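Side-chain contacts in N-alpha-acetyltransferase 30 (Saccharomyces cerevisiae, PDB 6YGA), which transfers, as the catalytic subunit of the NatC complex, acetyl from acetyl-CoA to N-terminal methionines followed by leucine, isoleucine or phenylalanine: residues Y31-Y34 against V35-F39; V86-T89 against Y90-H93; D105-R109 against E110-E114. One frame throughout, in Å; residues are numbered along the deposited sequence.

Interaction 1 of 3, residues Y31-Y34 against V35-F39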
loop_
_atom_site.group_PDB
_atom_site.type_symbol
_atom_site.label_atom_id
_atom_site.label_comp_id
_atom_site.label_asym_id
_atom_site.label_seq_id
_atom_site.Cartn_x
_atom_site.Cartn_y
_atom_site.Cartn_z
ATOM N N TYR A 31 19.165 -10.327 -8.743
ATOM C CA TYR A 31 18.719 -10.194 -10.119
ATOM C C TYR A 31 19.307 -11.316 -10.966
ATOM O O TYR A 31 20.427 -11.776 -10.725
ATOM C CB TYR A 31 19.130 -8.839 -10.707
ATOM C CG TYR A 31 18.582 -7.649 -9.953
ATOM C CD1 TYR A 31 17.361 -7.721 -9.296
ATOM C CD2 TYR A 31 19.289 -6.453 -9.893
ATOM C CE1 TYR A 31 16.857 -6.639 -8.604
ATOM C CE2 TYR A 31 18.792 -5.363 -9.205
ATOM C CZ TYR A 31 17.576 -5.464 -8.561
ATOM O OH TYR A 31 17.070 -4.389 -7.870
ATOM N N SER A 32 18.539 -11.757 -11.957
ATOM C CA SER A 32 19.048 -12.746 -12.891
ATOM C C SER A 32 19.984 -12.081 -13.897
ATOM O O SER A 32 20.103 -10.856 -13.960
ATOM C CB SER A 32 17.901 -13.453 -13.615
ATOM O OG SER A 32 17.278 -12.595 -14.557
ATOM N N ILE A 33 20.661 -12.914 -14.690
ATOM C CA ILE A 33 21.536 -12.394 -15.739
ATOM C C ILE A 33 20.744 -11.532 -16.713
ATOM O O ILE A 33 21.237 -10.511 -17.208
ATOM C CB ILE A 33 22.256 -13.554 -16.457
ATOM C CG1 ILE A 33 23.328 -14.167 -15.548
ATOM C CG2 ILE A 33 22.881 -13.090 -17.769
ATOM C CD1 ILE A 33 24.116 -15.295 -16.197
ATOM N N TYR A 34 19.497 -11.913 -16.988
ATOM C CA TYR A 34 18.696 -11.176 -17.955
ATOM C C TYR A 34 18.099 -9.895 -17.385
ATOM O O TYR A 34 17.628 -9.055 -18.159
ATOM C CB TYR A 34 17.605 -12.080 -18.522
ATOM C CG TYR A 34 18.111 -12.876 -19.696
ATOM C CD1 TYR A 34 18.038 -12.363 -20.984
ATOM C CD2 TYR A 34 18.702 -14.119 -19.515
ATOM C CE1 TYR A 34 18.515 -13.077 -22.065
ATOM C CE2 TYR A 34 19.182 -14.842 -20.588
ATOM C CZ TYR A 34 19.085 -14.316 -21.860
ATOM O OH TYR A 34 19.565 -15.039 -22.927
ATOM N N VAL A 35 18.121 -9.712 -16.065
ATOM C CA VAL A 35 17.863 -8.387 -15.513
ATOM C C VAL A 35 18.993 -7.440 -15.896
ATOM O O VAL A 35 18.760 -6.309 -16.337
ATOM C CB VAL A 35 17.685 -8.460 -13.986
ATOM C CG1 VAL A 35 17.393 -7.076 -13.423
ATOM C CG2 VAL A 35 16.578 -9.429 -13.619
ATOM N N TYR A 36 20.237 -7.905 -15.754
ATOM C CA TYR A 36 21.386 -7.085 -16.125
ATOM C C TYR A 36 21.464 -6.893 -17.632
ATOM O O TYR A 36 21.897 -5.838 -18.108
ATOM C CB TYR A 36 22.674 -7.720 -15.603
ATOM C CG TYR A 36 22.784 -7.728 -14.098
ATOM C CD1 TYR A 36 23.226 -6.606 -13.410
ATOM C CD2 TYR A 36 22.447 -8.857 -13.365
ATOM C CE1 TYR A 36 23.327 -6.606 -12.033
ATOM C CE2 TYR A 36 22.545 -8.867 -11.985
ATOM C CZ TYR A 36 22.985 -7.739 -11.325
ATOM O OH TYR A 36 23.086 -7.739 -9.953
ATOM N N ARG A 37 21.048 -7.901 -18.397
ATOM C CA ARG A 37 21.115 -7.795 -19.848
ATOM C C ARG A 37 20.034 -6.868 -20.389
ATOM O O ARG A 37 20.216 -6.256 -21.446
ATOM C CB ARG A 37 21.007 -9.184 -20.467
ATOM C CG ARG A 37 21.732 -9.314 -21.780
ATOM C CD ARG A 37 22.419 -10.658 -21.912
ATOM N NE ARG A 37 23.667 -10.727 -21.157
ATOM C CZ ARG A 37 24.841 -10.307 -21.617
ATOM N NH1 ARG A 37 24.928 -9.772 -22.827
ATOM N NH2 ARG A 37 25.929 -10.417 -20.866
ATOM N N TYR A 38 18.911 -6.749 -19.677
ATOM C CA TYR A 38 17.876 -5.797 -20.069
ATOM C C TYR A 38 18.383 -4.364 -19.971
ATOM O O TYR A 38 18.080 -3.528 -20.830
ATOM C CB TYR A 38 16.636 -5.995 -19.196
ATOM C CG TYR A 38 15.710 -4.798 -19.126
ATOM C CD1 TYR A 38 14.844 -4.501 -20.169
ATOM C CD2 TYR A 38 15.692 -3.977 -18.005
ATOM C CE1 TYR A 38 13.993 -3.414 -20.104
ATOM C CE2 TYR A 38 14.845 -2.888 -17.930
ATOM C CZ TYR A 38 13.998 -2.612 -18.981
ATOM O OH TYR A 38 13.155 -1.529 -18.905
ATOM N N PHE A 39 19.164 -4.064 -18.931
ATOM C CA PHE A 39 19.718 -2.725 -18.768
ATOM C C PHE A 39 20.918 -2.496 -19.683
ATOM O O PHE A 39 20.937 -1.543 -20.467
ATOM C CB PHE A 39 20.124 -2.497 -17.309
ATOM C CG PHE A 39 18.995 -2.059 -16.415
ATOM C CD1 PHE A 39 18.614 -0.728 -16.363
ATOM C CD2 PHE A 39 18.332 -2.972 -15.604
ATOM C CE1 PHE A 39 17.584 -0.316 -15.537
ATOM C CE2 PHE A 39 17.300 -2.565 -14.774
ATOM C CZ PHE A 39 16.926 -1.234 -14.742
#
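Y31, S32 and V35 meet at the start of helix 33-40, the second helix of the GNAT fold, with S32 as its N-cap. The OG of S32 lies between its own backbone N and carbonyl carbon (chi1 72°). This turns it toward the first turn, where it accepts weak capping bonds from Y34 N and V35 N, the latter at 3.4 Å. OG also bonds to S54 of the N-alpha-acetyltransferase 35 chain.

Y31 packs against the first turn through its CB, which rests 3.6 Å from V35 CB. V35 CG1 stands anti to the backbone N (chi1 -179°) and comes obliquely to Y31 CG at 3.7 Å. V35 CG2, the other branch, lies 3.4 Å from S32 OG. The Y36 side chain crosses that of Y31 at about a right angle, with Y36 CE2 3.6 Å from Y31 CB. Its hydroxyl is held by D24 of helix 13-26.

R37 and Y34 face the partner subunits. R37 pairs with D32, and Y34 OH bonds to N36 O, both of the N-alpha-acetyltransferase 38 chain. After a weak bond from Y36 N to S32 O, R37 N donates to I33 O at 2.9 Å.

Interaction 2 of 3, residues V86-T89 against Y90-H93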
loop_
_atom_site.group_PDB
_atom_site.type_symbol
_atom_site.label_atom_id
_atom_site.label_comp_id
_atom_site.label_asym_id
_atom_site.label_seq_id
_atom_site.Cartn_x
_atom_site.Cartn_y
_atom_site.Cartn_z
ATOM N N VAL A 86 28.201 0.411 -4.063
ATOM C CA VAL A 86 29.568 0.827 -3.767
ATOM C C VAL A 86 30.165 -0.200 -2.819
ATOM O O VAL A 86 29.515 -0.599 -1.846
ATOM C CB VAL A 86 29.624 2.239 -3.150
ATOM C CG1 VAL A 86 31.005 2.517 -2.565
ATOM C CG2 VAL A 86 29.266 3.292 -4.189
ATOM N N GLU A 87 31.388 -0.638 -3.109
ATOM C CA GLU A 87 32.031 -1.671 -2.307
ATOM C C GLU A 87 32.195 -1.208 -0.863
ATOM O O GLU A 87 32.416 -0.027 -0.584
ATOM C CB GLU A 87 33.385 -2.035 -2.911
ATOM C CG GLU A 87 33.927 -3.373 -2.453
ATOM C CD GLU A 87 34.953 -3.936 -3.414
ATOM O OE1 GLU A 87 34.942 -3.531 -4.594
ATOM O OE2 GLU A 87 35.772 -4.780 -2.990
ATOM N N SER A 88 32.088 -2.164 0.064
ATOM C CA SER A 88 32.036 -1.830 1.485
ATOM C C SER A 88 33.293 -1.099 1.943
ATOM O O SER A 88 33.222 -0.191 2.779
ATOM C CB SER A 88 31.824 -3.102 2.307
ATOM O OG SER A 88 31.645 -2.805 3.681
ATOM N N THR A 89 34.455 -1.477 1.408
ATOM C CA THR A 89 35.703 -0.843 1.820
ATOM C C THR A 89 35.818 0.594 1.325
ATOM O O THR A 89 36.570 1.378 1.914
ATOM C CB THR A 89 36.900 -1.655 1.321
ATOM O OG1 THR A 89 36.706 -1.996 -0.057
ATOM C CG2 THR A 89 37.060 -2.925 2.135
ATOM N N TYR A 90 35.087 0.957 0.273
ATOM C CA TYR A 90 35.201 2.272 -0.344
ATOM C C TYR A 90 34.062 3.211 0.034
ATOM O O TYR A 90 33.942 4.289 -0.556
ATOM C CB TYR A 90 35.276 2.130 -1.864
ATOM C CG TYR A 90 36.621 1.651 -2.360
ATOM C CD1 TYR A 90 36.944 0.301 -2.359
ATOM C CD2 TYR A 90 37.569 2.552 -2.821
ATOM C CE1 TYR A 90 38.179 -0.139 -2.807
ATOM C CE2 TYR A 90 38.804 2.124 -3.273
ATOM C CZ TYR A 90 39.104 0.779 -3.265
ATOM O OH TYR A 90 40.330 0.350 -3.715
ATOM N N ARG A 91 33.230 2.838 1.001
ATOM C CA ARG A 91 32.131 3.702 1.401
ATOM C C ARG A 91 32.642 4.870 2.238
ATOM O O ARG A 91 33.669 4.781 2.916
ATOM C CB ARG A 91 31.085 2.907 2.181
ATOM C CG ARG A 91 30.568 1.691 1.432
ATOM C CD ARG A 91 29.125 1.379 1.790
ATOM N NE ARG A 91 28.590 0.287 0.982
ATOM C CZ ARG A 91 28.393 -0.949 1.429
ATOM N NH1 ARG A 91 28.676 -1.257 2.688
ATOM N NH2 ARG A 91 27.904 -1.879 0.619
ATOM N N GLY A 92 31.914 5.982 2.174
ATOM C CA GLY A 92 32.266 7.168 2.925
ATOM C C GLY A 92 33.200 8.128 2.226
ATOM O O GLY A 92 33.745 9.022 2.884
ATOM N N HIS A 93 33.405 7.975 0.916
ATOM C CA HIS A 93 34.293 8.849 0.158
ATOM C C HIS A 93 33.556 9.594 -0.949
ATOM O O HIS A 93 34.191 10.091 -1.885
ATOM C CB HIS A 93 35.462 8.051 -0.423
ATOM C CG HIS A 93 36.333 7.408 0.615
ATOM N ND1 HIS A 93 36.970 8.126 1.604
ATOM C CD2 HIS A 93 36.679 6.113 0.809
ATOM C CE1 HIS A 93 37.665 7.302 2.366
ATOM N NE2 HIS A 93 37.507 6.074 1.905
#
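The turn from strand 76-86 to helix 95-109 leads into the signature loop that in GNAT relatives binds the pyrophosphate of acetyl-CoA, and probably does so here. Within it R91 reaches back to V86 across a short 3-10 turn. R91 opens the R-x-x-G-x-G/A signature. In relatives the backbone amides of this loop hold the pyrophosphate; this complex is the apo form.

The turn is closed by Y90 N, which donates to E87 O at 3.0 Å.

R91 runs back alongside the turn. Its CG packs 3.2 Å from E87 O. A bend at chi2 (-149°) then carries the chain back toward the strand end. There NE makes a weak bond to V86 O at 3.1 Å. One face of the guanidinium lies against the backbone, with S88 CA 3.6 Å above its plane and offset toward the rim. Farther out, D26 forms a long, weak ion pair with NH2. V86 CG1 lies 4.1 Å from R91 CG.

Y90 leaves in another direction. Its side chain packs on I62 of strand 61-72 and on I95 of helix 95-109, while its hydroxyl bonds to D52. This ties the loop to neighbouring strands of the sheet. T89 crosses the tyrosine obliquely. Its OG1 lies between the backbone N and carbonyl carbon (chi1 47°), which brings OG1 to 3.3 Å from Y90 CD1.

Interaction 3 of 3, residues D105-R109 against E110-E114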
loop_
_atom_site.group_PDB
_atom_site.type_symbol
_atom_site.label_atom_id
_atom_site.label_comp_id
_atom_site.label_asym_id
_atom_site.label_seq_id
_atom_site.Cartn_x
_atom_site.Cartn_y
_atom_site.Cartn_z
ATOM N N ASP A 105 24.022 13.553 -15.330
ATOM C CA ASP A 105 24.587 14.435 -16.346
ATOM C C ASP A 105 24.481 13.809 -17.733
ATOM O O ASP A 105 24.183 14.503 -18.712
ATOM C CB ASP A 105 26.040 14.761 -15.997
ATOM C CG ASP A 105 26.671 15.749 -16.960
ATOM O OD1 ASP A 105 27.030 15.342 -18.085
ATOM O OD2 ASP A 105 26.804 16.937 -16.595
ATOM N N LYS A 106 24.705 12.497 -17.830
ATOM C CA LYS A 106 24.573 11.808 -19.110
ATOM C C LYS A 106 23.126 11.809 -19.587
ATOM O O LYS A 106 22.847 12.071 -20.763
ATOM C CB LYS A 106 25.102 10.379 -18.987
ATOM C CG LYS A 106 24.890 9.510 -20.220
ATOM C CD LYS A 106 25.596 10.085 -21.439
ATOM C CE LYS A 106 25.450 9.172 -22.649
ATOM N NZ LYS A 106 26.090 9.755 -23.859
HETATM N N MSE A 107 22.192 11.519 -18.686
HETATM C CA MSE A 107 20.780 11.448 -19.040
HETATM C C MSE A 107 20.222 12.832 -19.378
HETATM O O MSE A 107 19.370 12.958 -20.256
HETATM C CB MSE A 107 19.979 10.787 -17.910
HETATM C CG MSE A 107 20.321 9.307 -17.719
HETATM SE SE MSE A 107 19.142 8.338 -16.498
HETATM C CE MSE A 107 19.962 8.823 -14.797
ATOM N N GLN A 108 20.717 13.873 -18.703
ATOM C CA GLN A 108 20.322 15.231 -19.071
ATOM C C GLN A 108 20.825 15.588 -20.464
ATOM O O GLN A 108 20.090 16.185 -21.262
ATOM C CB GLN A 108 20.840 16.237 -18.045
ATOM C CG GLN A 108 20.504 17.676 -18.392
ATOM C CD GLN A 108 20.799 18.633 -17.258
ATOM O OE1 GLN A 108 21.895 18.633 -16.700
ATOM N NE2 GLN A 108 19.813 19.447 -16.903
ATOM N N ARG A 109 22.072 15.230 -20.776
ATOM C CA ARG A 109 22.593 15.458 -22.117
ATOM C C ARG A 109 21.873 14.605 -23.149
ATOM O O ARG A 109 21.879 14.949 -24.335
ATOM C CB ARG A 109 24.103 15.193 -22.158
ATOM C CG ARG A 109 24.936 16.305 -21.525
ATOM C CD ARG A 109 26.443 16.067 -21.645
ATOM N NE ARG A 109 26.940 15.117 -20.651
ATOM C CZ ARG A 109 27.399 13.902 -20.936
ATOM N NH1 ARG A 109 27.438 13.481 -22.192
ATOM N NH2 ARG A 109 27.828 13.112 -19.962
ATOM N N GLU A 110 21.242 13.512 -22.727
ATOM C CA GLU A 110 20.369 12.737 -23.594
ATOM C C GLU A 110 18.935 13.252 -23.589
ATOM O O GLU A 110 18.041 12.558 -24.083
ATOM C CB GLU A 110 20.406 11.257 -23.201
ATOM C CG GLU A 110 21.758 10.595 -23.452
ATOM C CD GLU A 110 22.210 10.709 -24.902
ATOM O OE1 GLU A 110 21.354 10.594 -25.803
ATOM O OE2 GLU A 110 23.421 10.916 -25.141
ATOM N N HIS A 111 18.700 14.442 -23.033
ATOM C CA HIS A 111 17.426 15.142 -23.134
ATOM C C HIS A 111 16.330 14.497 -22.286
ATOM O O HIS A 111 15.143 14.612 -22.606
ATOM C CB HIS A 111 16.978 15.256 -24.594
ATOM C CG HIS A 111 18.021 15.832 -25.502
ATOM N ND1 HIS A 111 18.795 15.060 -26.343
ATOM C CD2 HIS A 111 18.409 17.112 -25.706
ATOM C CE1 HIS A 111 19.614 15.842 -27.025
ATOM N NE2 HIS A 111 19.400 17.091 -26.658
ATOM N N CYS A 112 16.712 13.793 -21.220
ATOM C CA CYS A 112 15.728 13.335 -20.248
ATOM C C CYS A 112 15.045 14.538 -19.613
ATOM O O CYS A 112 15.687 15.541 -19.294
ATOM C CB CYS A 112 16.387 12.471 -19.170
ATOM S SG CYS A 112 16.621 10.734 -19.627
ATOM N N ASP A 113 13.726 14.449 -19.469
ATOM C CA ASP A 113 12.967 15.504 -18.817
ATOM C C ASP A 113 12.925 15.346 -17.306
ATOM O O ASP A 113 12.652 16.323 -16.602
ATOM C CB ASP A 113 11.538 15.539 -19.366
ATOM C CG ASP A 113 11.491 15.876 -20.843
ATOM O OD1 ASP A 113 12.010 16.946 -21.224
ATOM O OD2 ASP A 113 10.944 15.072 -21.625
ATOM N N GLU A 114 13.199 14.147 -16.798
ATOM C CA GLU A 114 13.123 13.880 -15.370
ATOM C C GLU A 114 13.871 12.590 -15.072
ATOM O O GLU A 114 14.072 11.747 -15.950
ATOM C CB GLU A 114 11.668 13.781 -14.900
ATOM C CG GLU A 114 10.905 12.637 -15.539
ATOM C CD GLU A 114 9.406 12.852 -15.527
ATOM O OE1 GLU A 114 8.974 14.020 -15.459
ATOM O OE2 GLU A 114 8.659 11.852 -15.588
#
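The H111 ring lies over the R109 carbonyl, with R109 O 3.6 Å from the plane of one face and offset toward the rim; CE1 is the nearest ring atom. The R109 guanidinium is the second flat group. K106 CA lies over one of its faces, offset toward the rim, and the D105 carboxylate meets its edge. R109 NE donates to D105 OD1 at 2.6 Å, in the guanidinium plane and nearly along the C-O axis of the carboxylate. A weaker bond from NH2 to the same oxygen helps fix the group's rotation.

K106 and E110 form a salt bridge one turn apart. The lysine chain bends at chi2 (61°), and E110 bends at chi2 too (-57°). NZ reaches E110 OE2 at 3.2 Å, on the anti side and out of the carboxylate plane. The aliphatic part of E110 packs on the backbone, with CG 3.3 Å from K106 O.

On the buried side C112 SG touches the CB of the selenomethionine M107 at 3.8 Å. M107 and C112 also pack on strand 61-72.

The backbone then closes the helix. C112 N donates to M107 O at 2.9 Å, and H111 N to Q108 O at 2.8 Å. With H111 at positive phi as C-prime, this is a Schellman motif. It ends helix 95-109 before strand 114-120, in the beta-alpha-beta crossover of the GNAT fold.

Interactions 2 and 3 lie at the two ends of helix 95-109: the loop of 86-93 leads into it and residues 105-114 end it. Their centres are 27 Å apart, on opposite sides of the chain's centre. Interaction 2 belongs to the expected acetyl-CoA site, while interaction 3 is structural and lies far from that loop. Interaction 1 is centred 24 Å from interaction 2 and 23 Å from interaction 3. It touches neither, with nearest atoms about 11 and 9 Å away. Strand 76-86 links interactions 1 and 2, since M83 packs on Y31 and Y36 and V86 ends the strand. Interaction 1 meets both partner subunits; interaction 3 meets F578 of the N-alpha-acetyltransferase 35 chain.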